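Local coordinates for protein periplasmic beta-glucosidase (Pseudomonas aeruginosa, PDB 6R5T) that probably hydrolyses terminal, non-reducing beta-D-glucosyl residues with release of beta-D-glucose in the bacterial periplasm, at residues E4-S9 / G325-P330; A30-E35 / N288-S293; A107-L112 / R349-A354. The protein carries 1 engineered substitution. All blocks are in the same frame, centred on the assembly; numbering follows the deposited sequence.

Interaction 1 of 3, residues E4-S9 / G325-P330; sequences ERFIAS and GLFADP
One face of the F327 ring receives the far corner of the F6 ring. F6 CE1 stands 3.6 Å above the F327 plane, displaced from the middle of that face toward its rim, and it is closest to F327 CG. F6 CZ follows beside it, reaching F327 CG at 3.7 Å and the methylene F327 CB at 3.8 Å. With ring centroids 5.0 Å apart and planes inclined at 58°, the pair fits neither a parallel-displaced stack nor a T-shaped one. It is an oblique aromatic contact, purely apolar, and no hydrogen bond crosses between 4-9 and 325-330.

The F6 ring extends well out from helix 2-12 because CG is anti to the backbone N (chi1 -179°). This reach is needed, since even the nearest alpha carbons, F6 CA and F327 CA, are 9.8 Å apart. The cluster is wider than two rings: F6 also meets the ring of Y322, and F327 lies against L318 and K321 of helix 307-323 and against P73. I7 packs on R315 and A319, and E4, about one turn earlier, makes a salt bridge from OE1 to R315 NH2, so helix 2-12 meets helix 307-323 through charge as well as apolar contact.

The position of F327 follows from how its chain leaves helix 307-323. G325 has positive phi and ends that helix in a Schellman motif, and the chain then stays in helical conformation for three residues. D329 N donates to G325 O at 3.0 Å, closing a helical turn that spans F327. The result is a surface seam in which the N-terminal helix 2-12 packs against helix 307-323 and the loop that follows its Schellman motif, on the periphery of the TIM-barrel-type domain of a family 3 glycoside hydrolase.

Interaction 2 of 3, residues A30-E35 / N288-S293; sequences ADHPKE and NDDLYS
H32 and D290 form a histidine-carboxylate hydrogen bond with an unusual asymmetry: the acceptor lies in the imidazole plane, but the donor approaches the carboxylate from above, 40° out of its plane. H32 NE2 donates to D290 OD2 at 2.9 Å, and the N-H...O angle of 158° shows that the bond is nonetheless fairly straight. The two side chains come from opposite directions, with ring and carboxylate planes 67° apart.

The rest of the imidazole rim meets N288. H32 CE1 lies 3.1 Å from the backbone N288 O, which is also at the ring edge and in plane, and 3.5 Å from N288 OD1. That amide oxygen is held by S27 N, while the N288 backbone pairs with L25 of strand 24-26. N288 and D290 both have positive phi, so the chain after strand 286-287 twists sharply and offers a carbonyl and a carboxylate to the same ring. Between them, D289 OD1 accepts from L291 N at 3.1 Å, an Asx turn leading into helix 291-301.

The contact thus links the loops following two neighbouring parallel barrel strands, 24-26 and 286-287. The other carboxylate oxygen, D290 OD1, is in a salt bridge with R24 NE. Together, the arginine and the imidazole N-H would be expected to stabilise D290 as an anion and, in turn, to polarise the H32 ring.

Interaction 3 of 3, residues A107-L112 / R349-A354; sequences ARISAL and RLHRQA
H351 turns its imidazole toward helix 100-116 with CG anti to its own carbonyl carbon (chi1 -65°), and there it meets I109 and L112. L112, one turn on from I109, extends its CG anti to the backbone N (chi1 -177°), which carries CD2 to the far end of the same ring.

I109 and L112 share the imidazole: I109 takes the CB, CG and CD2 side, L112 the CE1 and NE2 end. I109 CG2 sits 3.8 Å from the methylene H351 CB, and I109 CD1 comes equally near H351 CD2. The L112 side chain crosses that of H351 at about a right angle, and its CD2 reaches H351 CE1 at 3.7 Å, with H351 NE2 at 4.0 Å. Both aliphatic groups approach the ring obliquely, so it leans against the branched residues spaced three apart on one side of the helix. The backbones are close here: I109 CA and H351 CA are 7.5 Å apart.

Helix 100-116 follows strand 75-78 and precedes strand 121-122 of the parallel barrel sheet, so it belongs to a beta-alpha-beta crossover of the TIM-barrel-type domain. Helix 352-362, whose N-cap position is occupied by H351, runs directly into strand 364-368 at the border of the six-stranded mixed sheet. The contact thus joins a barrel helix to the segment leading into the mixed sheet.

The polar end of the ring has a partner outside the two segments: H351 ND1 is hydrogen-bonded to OE2 of E113, the residue after L112 on the same helix, which limits rotation of the ring. H351 N is bonded to T86 OG1. In the first turn of helix 352-362, A354 CB touches I109 CG1 more loosely, at 4.2 Å. Flanking the apolar patch, R349 NH1 makes a salt bridge with D117 OD1.

In the fold
Along the chain the six segments run 4-9, 30-35, 107-112, 288-293, 325-330 and 349-354. Interaction 1 therefore encloses interaction 2 in sequence, while interaction 3 interleaves with both. The centres are 26 Å (1 and 2), 30 Å (1 and 3) and 32 Å (2 and 3) apart, and no two contacts touch. Interaction 2 joins loops beyond 24-26 and 286-287, the first and last strands of the parallel barrel sheet, which lie side by side. Interaction 1 sets the N-terminal helix against the loop that follows helix 307-323, whereas interaction 3 connects barrel helix 100-116 to the helix entering the mixed sheet. Together they tie the N-terminal helix, the barrel and the start of the following domain at three separate places.

Interaction 1 of 3, residues E4-S9 / G325-P330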
ATOM      1  N   GLU A   4     -35.209  -9.071 -29.828  1.00 34.86           N
ATOM      2  CA  GLU A   4     -34.154  -8.743 -30.818  1.00 38.39           C
ATOM      3  C   GLU A   4     -34.834  -8.278 -32.118  1.00 37.15           C
ATOM      4  O   GLU A   4     -34.269  -7.379 -32.717  1.00 38.08           O
ATOM      5  CB  GLU A   4     -33.090  -9.831 -30.965  1.00 44.73           C
ATOM      6  CG  GLU A   4     -32.022  -9.847 -29.849  1.00 49.75           C
ATOM      7  CD  GLU A   4     -31.527  -8.594 -29.093  1.00 58.24           C
ATOM      8  OE1 GLU A   4     -31.644  -8.608 -27.817  1.00 49.08           O
ATOM      9  OE2 GLU A   4     -30.935  -7.627 -29.725  1.00 46.68           O
ATOM     10  N   ARG A   5     -36.014  -8.782 -32.491  1.00 39.93           N
ATOM     11  CA  ARG A   5     -36.756  -8.305 -33.691  1.00 42.63           C
ATOM     12  C   ARG A   5     -37.177  -6.852 -33.463  1.00 36.38           C
ATOM     13  O   ARG A   5     -36.956  -6.043 -34.353  1.00 31.10           O
ATOM     14  CB  ARG A   5     -37.998  -9.153 -33.995  1.00 51.01           C
ATOM     15  CG  ARG A   5     -37.698 -10.591 -34.413  1.00 61.79           C
ATOM     16  CD  ARG A   5     -38.822 -11.242 -35.209  1.00 65.53           C
ATOM     17  NE  ARG A   5     -38.963 -10.522 -36.472  1.00 78.96           N
ATOM     18  CZ  ARG A   5     -40.106 -10.125 -37.030  1.00 80.59           C
ATOM     19  NH1 ARG A   5     -41.270 -10.392 -36.461  1.00 81.91           N
ATOM     20  NH2 ARG A   5     -40.074  -9.452 -38.171  1.00 79.49           N
ATOM     21  N   PHE A   6     -37.793  -6.558 -32.324  1.00 29.31           N
ATOM     22  CA  PHE A   6     -38.288  -5.212 -31.940  1.00 25.71           C
ATOM     23  C   PHE A   6     -37.100  -4.238 -32.056  1.00 25.22           C
ATOM     24  O   PHE A   6     -37.246  -3.173 -32.669  1.00 22.72           O
ATOM     25  CB  PHE A   6     -38.876  -5.187 -30.521  1.00 26.34           C
ATOM     26  CG  PHE A   6     -39.405  -3.842 -30.106  1.00 27.37           C
ATOM     27  CD1 PHE A   6     -38.563  -2.902 -29.517  1.00 26.00           C
ATOM     28  CD2 PHE A   6     -40.719  -3.480 -30.336  1.00 29.78           C
ATOM     29  CE1 PHE A   6     -39.018  -1.637 -29.176  1.00 27.57           C
ATOM     30  CE2 PHE A   6     -41.174  -2.205 -29.996  1.00 35.02           C
ATOM     31  CZ  PHE A   6     -40.320  -1.281 -29.419  1.00 33.89           C
ATOM     32  N   ILE A   7     -35.960  -4.609 -31.477  1.00 22.43           N
ATOM     33  CA  ILE A   7     -34.778  -3.706 -31.424  1.00 24.70           C
ATOM     34  C   ILE A   7     -34.204  -3.520 -32.822  1.00 21.88           C
ATOM     35  O   ILE A   7     -33.875  -2.402 -33.183  1.00 20.16           O
ATOM     36  CB  ILE A   7     -33.723  -4.184 -30.400  1.00 25.23           C
ATOM     37  CG1 ILE A   7     -34.320  -4.020 -28.997  1.00 29.07           C
ATOM     38  CG2 ILE A   7     -32.431  -3.413 -30.567  1.00 27.42           C
ATOM     39  CD1 ILE A   7     -33.532  -4.650 -27.882  1.00 31.45           C
ATOM     40  N   ALA A   8     -34.089  -4.586 -33.602  1.00 23.31           N
ATOM     41  CA  ALA A   8     -33.549  -4.508 -34.978  1.00 22.49           C
ATOM     42  C   ALA A   8     -34.491  -3.647 -35.837  1.00 21.28           C
ATOM     43  O   ALA A   8     -33.973  -2.854 -36.622  1.00 22.75           O
ATOM     44  CB  ALA A   8     -33.391  -5.895 -35.556  1.00 25.02           C
ATOM     45  N   SER A   9     -35.803  -3.763 -35.686  1.00 20.36           N
ATOM     46  CA  SER A   9     -36.770  -2.993 -36.499  1.00 22.08           C
ATOM     47  C   SER A   9     -36.612  -1.526 -36.114  1.00 21.63           C
ATOM     48  O   SER A   9     -36.528  -0.659 -37.008  1.00 21.23           O
ATOM     49  CB  SER A   9     -38.188  -3.475 -36.317  1.00 26.15           C
ATOM     50  OG  SER A   9     -39.148  -2.546 -36.857  1.00 31.26           O
ATOM     51  N   GLY A 325     -39.507  -1.976 -19.515  1.00 16.67           N
ATOM     52  CA  GLY A 325     -40.928  -1.873 -19.888  1.00 18.38           C
ATOM     53  C   GLY A 325     -41.259  -0.553 -20.542  1.00 18.30           C
ATOM     54  O   GLY A 325     -42.455  -0.238 -20.677  1.00 20.23           O
ATOM     55  N   LEU A 326     -40.267   0.274 -20.859  1.00 17.93           N
ATOM     56  CA  LEU A 326     -40.503   1.676 -21.247  1.00 16.82           C
ATOM     57  C   LEU A 326     -41.050   1.767 -22.675  1.00 16.88           C
ATOM     58  O   LEU A 326     -41.670   2.771 -22.963  1.00 19.81           O
ATOM     59  CB  LEU A 326     -39.241   2.503 -21.018  1.00 16.78           C
ATOM     60  CG  LEU A 326     -38.849   2.626 -19.542  1.00 17.08           C
ATOM     61  CD1 LEU A 326     -37.421   3.176 -19.441  1.00 18.56           C
ATOM     62  CD2 LEU A 326     -39.795   3.538 -18.762  1.00 18.62           C
ATOM     63  N   PHE A 327     -40.815   0.787 -23.513  1.00 18.35           N
ATOM     64  CA  PHE A 327     -41.446   0.799 -24.867  1.00 20.36           C
ATOM     65  C   PHE A 327     -42.914   0.389 -24.743  1.00 26.15           C
ATOM     66  O   PHE A 327     -43.718   0.848 -25.555  1.00 27.76           O
ATOM     67  CB  PHE A 327     -40.724  -0.086 -25.854  1.00 20.02           C
ATOM     68  CG  PHE A 327     -39.417   0.481 -26.308  1.00 17.93           C
ATOM     69  CD1 PHE A 327     -39.402   1.598 -27.126  1.00 18.46           C
ATOM     70  CD2 PHE A 327     -38.217  -0.046 -25.884  1.00 17.92           C
ATOM     71  CE1 PHE A 327     -38.216   2.167 -27.551  1.00 20.49           C
ATOM     72  CE2 PHE A 327     -37.030   0.489 -26.342  1.00 19.39           C
ATOM     73  CZ  PHE A 327     -37.017   1.620 -27.134  1.00 19.27           C
ATOM     74  N   ALA A 328     -43.282  -0.386 -23.727  1.00 22.99           N
ATOM     75  CA  ALA A 328     -44.691  -0.808 -23.526  1.00 21.49           C
ATOM     76  C   ALA A 328     -45.476   0.327 -22.880  1.00 24.27           C
ATOM     77  O   ALA A 328     -46.634   0.573 -23.254  1.00 22.62           O
ATOM     78  CB  ALA A 328     -44.718  -2.079 -22.716  1.00 21.50           C
ATOM     79  N   ASP A 329     -44.867   1.039 -21.921  1.00 21.73           N
ATOM     80  CA  ASP A 329     -45.485   2.216 -21.296  1.00 21.30           C
ATOM     81  C   ASP A 329     -44.387   3.054 -20.671  1.00 22.00           C
ATOM     82  O   ASP A 329     -43.885   2.709 -19.593  1.00 22.05           O
ATOM     83  CB  ASP A 329     -46.522   1.819 -20.243  1.00 24.98           C
ATOM     84  CG  ASP A 329     -47.188   2.990 -19.522  1.00 22.31           C
ATOM     85  OD1 ASP A 329     -47.017   4.165 -19.946  1.00 25.49           O
ATOM     86  OD2 ASP A 329     -47.859   2.706 -18.504  1.00 28.14           O
ATOM     87  N   PRO A 330     -44.063   4.197 -21.295  1.00 21.78           N
ATOM     88  CA  PRO A 330     -43.034   5.107 -20.799  1.00 21.06           C
ATOM     89  C   PRO A 330     -43.396   5.691 -19.433  1.00 21.87           C
ATOM     90  O   PRO A 330     -42.492   6.268 -18.764  1.00 19.51           O
ATOM     91  CB  PRO A 330     -42.899   6.213 -21.837  1.00 21.68           C
ATOM     92  CG  PRO A 330     -43.941   5.938 -22.892  1.00 25.46           C
ATOM     93  CD  PRO A 330     -44.635   4.642 -22.578  1.00 22.91           C
TER

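Interaction 2 of 3, residues A30-E35 / N288-S293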
ATOM      1  N   ALA A  30     -25.245  23.259 -14.280  1.00 32.07           N
ATOM      2  CA  ALA A  30     -24.617  24.413 -14.954  1.00 36.53           C
ATOM      3  C   ALA A  30     -24.252  24.016 -16.388  1.00 36.21           C
ATOM      4  O   ALA A  30     -24.510  24.810 -17.284  1.00 37.53           O
ATOM      5  CB  ALA A  30     -23.424  24.870 -14.166  1.00 39.18           C
ATOM      6  N   ASP A  31     -23.766  22.789 -16.593  1.00 33.14           N
ATOM      7  CA  ASP A  31     -23.342  22.270 -17.918  1.00 35.41           C
ATOM      8  C   ASP A  31     -24.545  22.018 -18.833  1.00 32.00           C
ATOM      9  O   ASP A  31     -24.358  21.959 -20.059  1.00 33.00           O
ATOM     10  CB  ASP A  31     -22.553  20.964 -17.766  1.00 42.41           C
ATOM     11  CG  ASP A  31     -21.125  21.143 -17.270  1.00 53.43           C
ATOM     12  OD1 ASP A  31     -20.510  22.180 -17.607  1.00 59.88           O
ATOM     13  OD2 ASP A  31     -20.630  20.231 -16.560  1.00 53.56           O
ATOM     14  N   HIS A  32     -25.709  21.716 -18.268  1.00 24.87           N
ATOM     15  CA  HIS A  32     -26.930  21.338 -19.014  1.00 23.92           C
ATOM     16  C   HIS A  32     -28.122  21.992 -18.340  1.00 23.83           C
ATOM     17  O   HIS A  32     -28.882  21.350 -17.636  1.00 24.09           O
ATOM     18  CB  HIS A  32     -27.142  19.836 -19.061  1.00 25.70           C
ATOM     19  CG  HIS A  32     -25.976  19.102 -19.628  1.00 25.45           C
ATOM     20  ND1 HIS A  32     -25.104  18.422 -18.833  1.00 25.43           N
ATOM     21  CD2 HIS A  32     -25.592  18.897 -20.908  1.00 24.72           C
ATOM     22  CE1 HIS A  32     -24.176  17.864 -19.607  1.00 25.41           C
ATOM     23  NE2 HIS A  32     -24.473  18.136 -20.890  1.00 28.47           N
ATOM     24  N   PRO A  33     -28.321  23.290 -18.616  1.00 24.66           N
ATOM     25  CA  PRO A  33     -29.476  23.993 -18.093  1.00 24.12           C
ATOM     26  C   PRO A  33     -30.770  23.302 -18.518  1.00 24.50           C
ATOM     27  O   PRO A  33     -30.871  22.679 -19.593  1.00 23.22           O
ATOM     28  CB  PRO A  33     -29.397  25.382 -18.728  1.00 27.20           C
ATOM     29  CG  PRO A  33     -27.994  25.517 -19.206  1.00 27.88           C
ATOM     30  CD  PRO A  33     -27.481  24.118 -19.480  1.00 25.67           C
ATOM     31  N   LYS A  34     -31.768  23.413 -17.661  1.00 22.38           N
ATOM     32  CA  LYS A  34     -33.002  22.643 -17.813  1.00 25.55           C
ATOM     33  C   LYS A  34     -33.631  22.889 -19.190  1.00 26.99           C
ATOM     34  O   LYS A  34     -34.080  21.889 -19.788  1.00 27.61           O
ATOM     35  CB  LYS A  34     -34.022  23.036 -16.760  1.00 29.35           C
ATOM     36  CG  LYS A  34     -35.272  22.178 -16.775  1.00 32.67           C
ATOM     37  CD  LYS A  34     -35.824  21.959 -15.373  1.00 39.31           C
ATOM     38  CE  LYS A  34     -37.328  21.827 -15.314  1.00 45.21           C
ATOM     39  NZ  LYS A  34     -37.821  21.994 -13.924  1.00 44.12           N
ATOM     40  N   GLU A  35     -33.782  24.141 -19.613  1.00 26.56           N
ATOM     41  CA  GLU A  35     -34.569  24.425 -20.849  1.00 29.42           C
ATOM     42  C   GLU A  35     -33.794  23.853 -22.046  1.00 27.67           C
ATOM     43  O   GLU A  35     -34.437  23.310 -22.941  1.00 25.88           O
ATOM     44  CB  GLU A  35     -34.855  25.912 -21.093  1.00 38.64           C
ATOM     45  CG  GLU A  35     -35.541  26.688 -19.968  1.00 47.95           C
ATOM     46  CD  GLU A  35     -36.459  25.956 -18.995  1.00 56.69           C
ATOM     47  OE1 GLU A  35     -37.365  25.226 -19.462  1.00 61.72           O
ATOM     48  OE2 GLU A  35     -36.273  26.134 -17.753  1.00 58.72           O
ATOM     49  N   ASN A 288     -22.377  12.736 -18.933  1.00 19.19           N
ATOM     50  CA  ASN A 288     -22.290  14.195 -18.732  1.00 21.93           C
ATOM     51  C   ASN A 288     -21.345  14.941 -19.678  1.00 19.51           C
ATOM     52  O   ASN A 288     -21.686  16.065 -19.973  1.00 22.86           O
ATOM     53  CB  ASN A 288     -22.066  14.513 -17.260  1.00 27.75           C
ATOM     54  CG  ASN A 288     -23.051  15.574 -16.805  1.00 30.45           C
ATOM     55  OD1 ASN A 288     -24.280  15.524 -17.039  1.00 23.87           O
ATOM     56  ND2 ASN A 288     -22.473  16.615 -16.248  1.00 40.73           N
ATOM     57  N   ASP A 289     -20.195  14.426 -20.143  1.00 19.14           N
ATOM     58  CA  ASP A 289     -19.201  15.313 -20.814  1.00 19.49           C
ATOM     59  C   ASP A 289     -19.552  15.574 -22.291  1.00 19.85           C
ATOM     60  O   ASP A 289     -18.932  16.474 -22.887  1.00 18.45           O
ATOM     61  CB  ASP A 289     -17.757  14.860 -20.606  1.00 21.19           C
ATOM     62  CG  ASP A 289     -17.458  13.480 -21.109  1.00 23.55           C
ATOM     63  OD1 ASP A 289     -17.988  13.135 -22.169  1.00 20.74           O
ATOM     64  OD2 ASP A 289     -16.609  12.798 -20.456  1.00 20.07           O
ATOM     65  N   ASP A 290     -20.532  14.854 -22.834  1.00 18.44           N
ATOM     66  CA  ASP A 290     -21.044  15.017 -24.215  1.00 19.80           C
ATOM     67  C   ASP A 290     -19.995  14.749 -25.281  1.00 18.52           C
ATOM     68  O   ASP A 290     -20.236  15.100 -26.426  1.00 18.74           O
ATOM     69  CB  ASP A 290     -21.669  16.400 -24.389  1.00 21.00           C
ATOM     70  CG  ASP A 290     -23.001  16.517 -23.692  1.00 23.26           C
ATOM     71  OD1 ASP A 290     -23.566  15.494 -23.270  1.00 22.45           O
ATOM     72  OD2 ASP A 290     -23.452  17.657 -23.556  1.00 23.85           O
ATOM     73  N   LEU A 291     -18.911  14.056 -24.964  1.00 17.22           N
ATOM     74  CA  LEU A 291     -17.888  13.797 -25.991  1.00 16.14           C
ATOM     75  C   LEU A 291     -18.469  12.902 -27.083  1.00 16.57           C
ATOM     76  O   LEU A 291     -18.116  13.112 -28.244  1.00 15.37           O
ATOM     77  CB  LEU A 291     -16.641  13.164 -25.368  1.00 17.46           C
ATOM     78  CG  LEU A 291     -15.532  14.160 -25.066  1.00 19.19           C
ATOM     79  CD1 LEU A 291     -16.001  15.222 -24.113  1.00 21.85           C
ATOM     80  CD2 LEU A 291     -14.301  13.469 -24.498  1.00 19.81           C
ATOM     81  N   TYR A 292     -19.325  11.941 -26.750  1.00 16.74           N
ATOM     82  CA  TYR A 292     -19.844  11.015 -27.777  1.00 15.59           C
ATOM     83  C   TYR A 292     -20.653  11.813 -28.824  1.00 17.62           C
ATOM     84  O   TYR A 292     -20.456  11.608 -30.028  1.00 15.75           O
ATOM     85  CB  TYR A 292     -20.701   9.902 -27.192  1.00 16.42           C
ATOM     86  CG  TYR A 292     -19.953   8.706 -26.650  1.00 15.73           C
ATOM     87  CD1 TYR A 292     -18.629   8.803 -26.243  1.00 16.50           C
ATOM     88  CD2 TYR A 292     -20.596   7.503 -26.479  1.00 15.18           C
ATOM     89  CE1 TYR A 292     -17.955   7.689 -25.765  1.00 18.47           C
ATOM     90  CE2 TYR A 292     -19.939   6.382 -25.992  1.00 15.58           C
ATOM     91  CZ  TYR A 292     -18.607   6.475 -25.665  1.00 15.36           C
ATOM     92  OH  TYR A 292     -17.937   5.398 -25.175  1.00 17.26           O
ATOM     93  N   SER A 293     -21.565  12.660 -28.372  1.00 17.63           N
ATOM     94  CA  SER A 293     -22.387  13.458 -29.305  1.00 19.57           C
ATOM     95  C   SER A 293     -21.508  14.409 -30.109  1.00 20.39           C
ATOM     96  O   SER A 293     -21.834  14.686 -31.267  1.00 21.24           O
ATOM     97  CB  SER A 293     -23.429  14.199 -28.554  1.00 20.98           C
ATOM     98  OG  SER A 293     -24.402  13.294 -28.034  1.00 23.89           O
TER

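Interaction 3 of 3, residues A107-L112 / R349-A354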
ATOM      1  N   ALA A 107     -32.597  -3.196   0.006  1.00 15.25           N
ATOM      2  CA  ALA A 107     -32.555  -2.955  -1.451  1.00 15.56           C
ATOM      3  C   ALA A 107     -33.987  -2.930  -2.007  1.00 15.91           C
ATOM      4  O   ALA A 107     -34.304  -2.105  -2.869  1.00 15.41           O
ATOM      5  CB  ALA A 107     -31.751  -4.035  -2.131  1.00 15.88           C
ATOM      6  N   ARG A 108     -34.803  -3.847  -1.551  1.00 16.86           N
ATOM      7  CA  ARG A 108     -36.217  -3.951  -2.036  1.00 17.38           C
ATOM      8  C   ARG A 108     -36.949  -2.655  -1.718  1.00 16.89           C
ATOM      9  O   ARG A 108     -37.623  -2.083  -2.612  1.00 16.42           O
ATOM     10  CB  ARG A 108     -36.943  -5.139  -1.413  1.00 18.12           C
ATOM     11  CG  ARG A 108     -38.395  -5.267  -1.879  1.00 19.38           C
ATOM     12  CD  ARG A 108     -38.540  -6.121  -3.137  1.00 20.94           C
ATOM     13  NE  ARG A 108     -37.936  -5.617  -4.371  1.00 20.96           N
ATOM     14  CZ  ARG A 108     -38.422  -4.652  -5.171  1.00 25.08           C
ATOM     15  NH1 ARG A 108     -39.571  -4.024  -4.903  1.00 24.96           N
ATOM     16  NH2 ARG A 108     -37.758  -4.341  -6.273  1.00 20.71           N
ATOM     17  N   ILE A 109     -36.873  -2.196  -0.485  1.00 15.66           N
ATOM     18  CA  ILE A 109     -37.551  -0.953  -0.080  1.00 16.93           C
ATOM     19  C   ILE A 109     -36.954   0.209  -0.855  1.00 17.04           C
ATOM     20  O   ILE A 109     -37.689   1.142  -1.267  1.00 16.48           O
ATOM     21  CB  ILE A 109     -37.445  -0.748   1.437  1.00 16.99           C
ATOM     22  CG1 ILE A 109     -38.219  -1.839   2.177  1.00 19.95           C
ATOM     23  CG2 ILE A 109     -37.838   0.645   1.835  1.00 17.56           C
ATOM     24  CD1 ILE A 109     -39.699  -1.753   2.039  1.00 24.96           C
ATOM     25  N   SER A 110     -35.635   0.240  -1.030  1.00 16.09           N
ATOM     26  CA  SER A 110     -35.004   1.331  -1.809  1.00 16.20           C
ATOM     27  C   SER A 110     -35.621   1.367  -3.225  1.00 14.91           C
ATOM     28  O   SER A 110     -35.910   2.409  -3.750  1.00 16.63           O
ATOM     29  CB  SER A 110     -33.500   1.104  -1.938  1.00 18.58           C
ATOM     30  OG  SER A 110     -32.846   1.192  -0.674  1.00 22.29           O
ATOM     31  N   ALA A 111     -35.737   0.208  -3.836  1.00 15.68           N
ATOM     32  CA  ALA A 111     -36.253   0.090  -5.223  1.00 15.94           C
ATOM     33  C   ALA A 111     -37.728   0.501  -5.246  1.00 16.99           C
ATOM     34  O   ALA A 111     -38.131   1.237  -6.158  1.00 17.35           O
ATOM     35  CB  ALA A 111     -36.092  -1.310  -5.712  1.00 15.72           C
ATOM     36  N   LEU A 112     -38.482   0.039  -4.277  1.00 16.86           N
ATOM     37  CA  LEU A 112     -39.933   0.393  -4.130  1.00 17.69           C
ATOM     38  C   LEU A 112     -40.044   1.909  -4.065  1.00 17.92           C
ATOM     39  O   LEU A 112     -40.830   2.536  -4.819  1.00 18.46           O
ATOM     40  CB  LEU A 112     -40.467  -0.251  -2.840  1.00 20.98           C
ATOM     41  CG  LEU A 112     -41.952  -0.054  -2.548  1.00 27.58           C
ATOM     42  CD1 LEU A 112     -42.437  -1.117  -1.549  1.00 34.78           C
ATOM     43  CD2 LEU A 112     -42.205   1.338  -2.004  1.00 32.98           C
ATOM     44  N   ARG A 349     -45.147   7.927   3.076  1.00 22.62           N
ATOM     45  CA  ARG A 349     -44.430   7.270   1.953  1.00 20.43           C
ATOM     46  C   ARG A 349     -43.089   6.700   2.462  1.00 21.30           C
ATOM     47  O   ARG A 349     -42.361   6.055   1.668  1.00 19.13           O
ATOM     48  CB  ARG A 349     -44.177   8.294   0.837  1.00 21.24           C
ATOM     49  CG  ARG A 349     -45.467   8.865   0.259  1.00 21.04           C
ATOM     50  CD  ARG A 349     -45.208   9.715  -0.945  1.00 21.57           C
ATOM     51  NE  ARG A 349     -44.959   8.900  -2.119  1.00 21.48           N
ATOM     52  CZ  ARG A 349     -43.905   8.985  -2.951  1.00 20.26           C
ATOM     53  NH1 ARG A 349     -42.903   9.804  -2.729  1.00 19.96           N
ATOM     54  NH2 ARG A 349     -43.857   8.218  -4.026  1.00 21.32           N
ATOM     55  N   LEU A 350     -42.747   6.944   3.730  1.00 19.11           N
ATOM     56  CA  LEU A 350     -41.515   6.338   4.318  1.00 19.38           C
ATOM     57  C   LEU A 350     -41.767   4.914   4.789  1.00 19.94           C
ATOM     58  O   LEU A 350     -42.938   4.392   4.810  1.00 18.81           O
ATOM     59  CB  LEU A 350     -41.011   7.198   5.456  1.00 18.65           C
ATOM     60  CG  LEU A 350     -40.558   8.606   5.109  1.00 19.10           C
ATOM     61  CD1 LEU A 350     -40.185   9.336   6.367  1.00 20.94           C
ATOM     62  CD2 LEU A 350     -39.370   8.624   4.148  1.00 19.86           C
ATOM     63  N   HIS A 351     -40.675   4.234   5.108  1.00 15.94           N
ATOM     64  CA  HIS A 351     -40.667   2.844   5.579  1.00 17.86           C
ATOM     65  C   HIS A 351     -39.842   2.796   6.858  1.00 18.50           C
ATOM     66  O   HIS A 351     -38.796   2.088   6.878  1.00 17.79           O
ATOM     67  CB  HIS A 351     -40.193   1.877   4.499  1.00 19.09           C
ATOM     68  CG  HIS A 351     -41.108   1.813   3.330  1.00 20.78           C
ATOM     69  ND1 HIS A 351     -41.072   2.744   2.311  1.00 19.55           N
ATOM     70  CD2 HIS A 351     -42.145   0.981   3.074  1.00 24.11           C
ATOM     71  CE1 HIS A 351     -42.068   2.492   1.463  1.00 21.14           C
ATOM     72  NE2 HIS A 351     -42.752   1.418   1.918  1.00 22.08           N
ATOM     73  N   ARG A 352     -40.310   3.497   7.895  1.00 18.53           N
ATOM     74  CA  ARG A 352     -39.495   3.626   9.129  1.00 18.42           C
ATOM     75  C   ARG A 352     -39.363   2.286   9.832  1.00 20.59           C
ATOM     76  O   ARG A 352     -38.305   2.063  10.412  1.00 19.74           O
ATOM     77  CB  ARG A 352     -40.032   4.687  10.077  1.00 18.18           C
ATOM     78  CG  ARG A 352     -39.939   6.102   9.540  1.00 18.41           C
ATOM     79  CD  ARG A 352     -40.443   7.069  10.553  1.00 17.34           C
ATOM     80  NE  ARG A 352     -40.393   8.448  10.127  1.00 16.57           N
ATOM     81  CZ  ARG A 352     -39.329   9.228  10.176  1.00 17.94           C
ATOM     82  NH1 ARG A 352     -38.192   8.743  10.635  1.00 18.22           N
ATOM     83  NH2 ARG A 352     -39.359  10.477   9.762  1.00 18.19           N
ATOM     84  N   GLN A 353     -40.391   1.435   9.855  1.00 17.77           N
ATOM     85  CA  GLN A 353     -40.241   0.158  10.566  1.00 22.16           C
ATOM     86  C   GLN A 353     -39.108  -0.642   9.903  1.00 20.53           C
ATOM     87  O   GLN A 353     -38.292  -1.205  10.634  1.00 20.49           O
ATOM     88  CB  GLN A 353     -41.519  -0.679  10.556  1.00 25.58           C
ATOM     89  CG  GLN A 353     -41.304  -1.990  11.299  1.00 30.06           C
ATOM     90  CD  GLN A 353     -42.459  -2.965  11.291  1.00 37.32           C
ATOM     91  OE1 GLN A 353     -42.424  -3.995  11.977  1.00 44.48           O
ATOM     92  NE2 GLN A 353     -43.468  -2.672  10.488  1.00 40.64           N
ATOM     93  N   ALA A 354     -39.033  -0.694   8.581  1.00 19.38           N
ATOM     94  CA  ALA A 354     -37.963  -1.466   7.905  1.00 20.17           C
ATOM     95  C   ALA A 354     -36.613  -0.823   8.246  1.00 18.48           C
ATOM     96  O   ALA A 354     -35.656  -1.577   8.554  1.00 18.47           O
ATOM     97  CB  ALA A 354     -38.149  -1.533   6.408  1.00 20.26           C
TER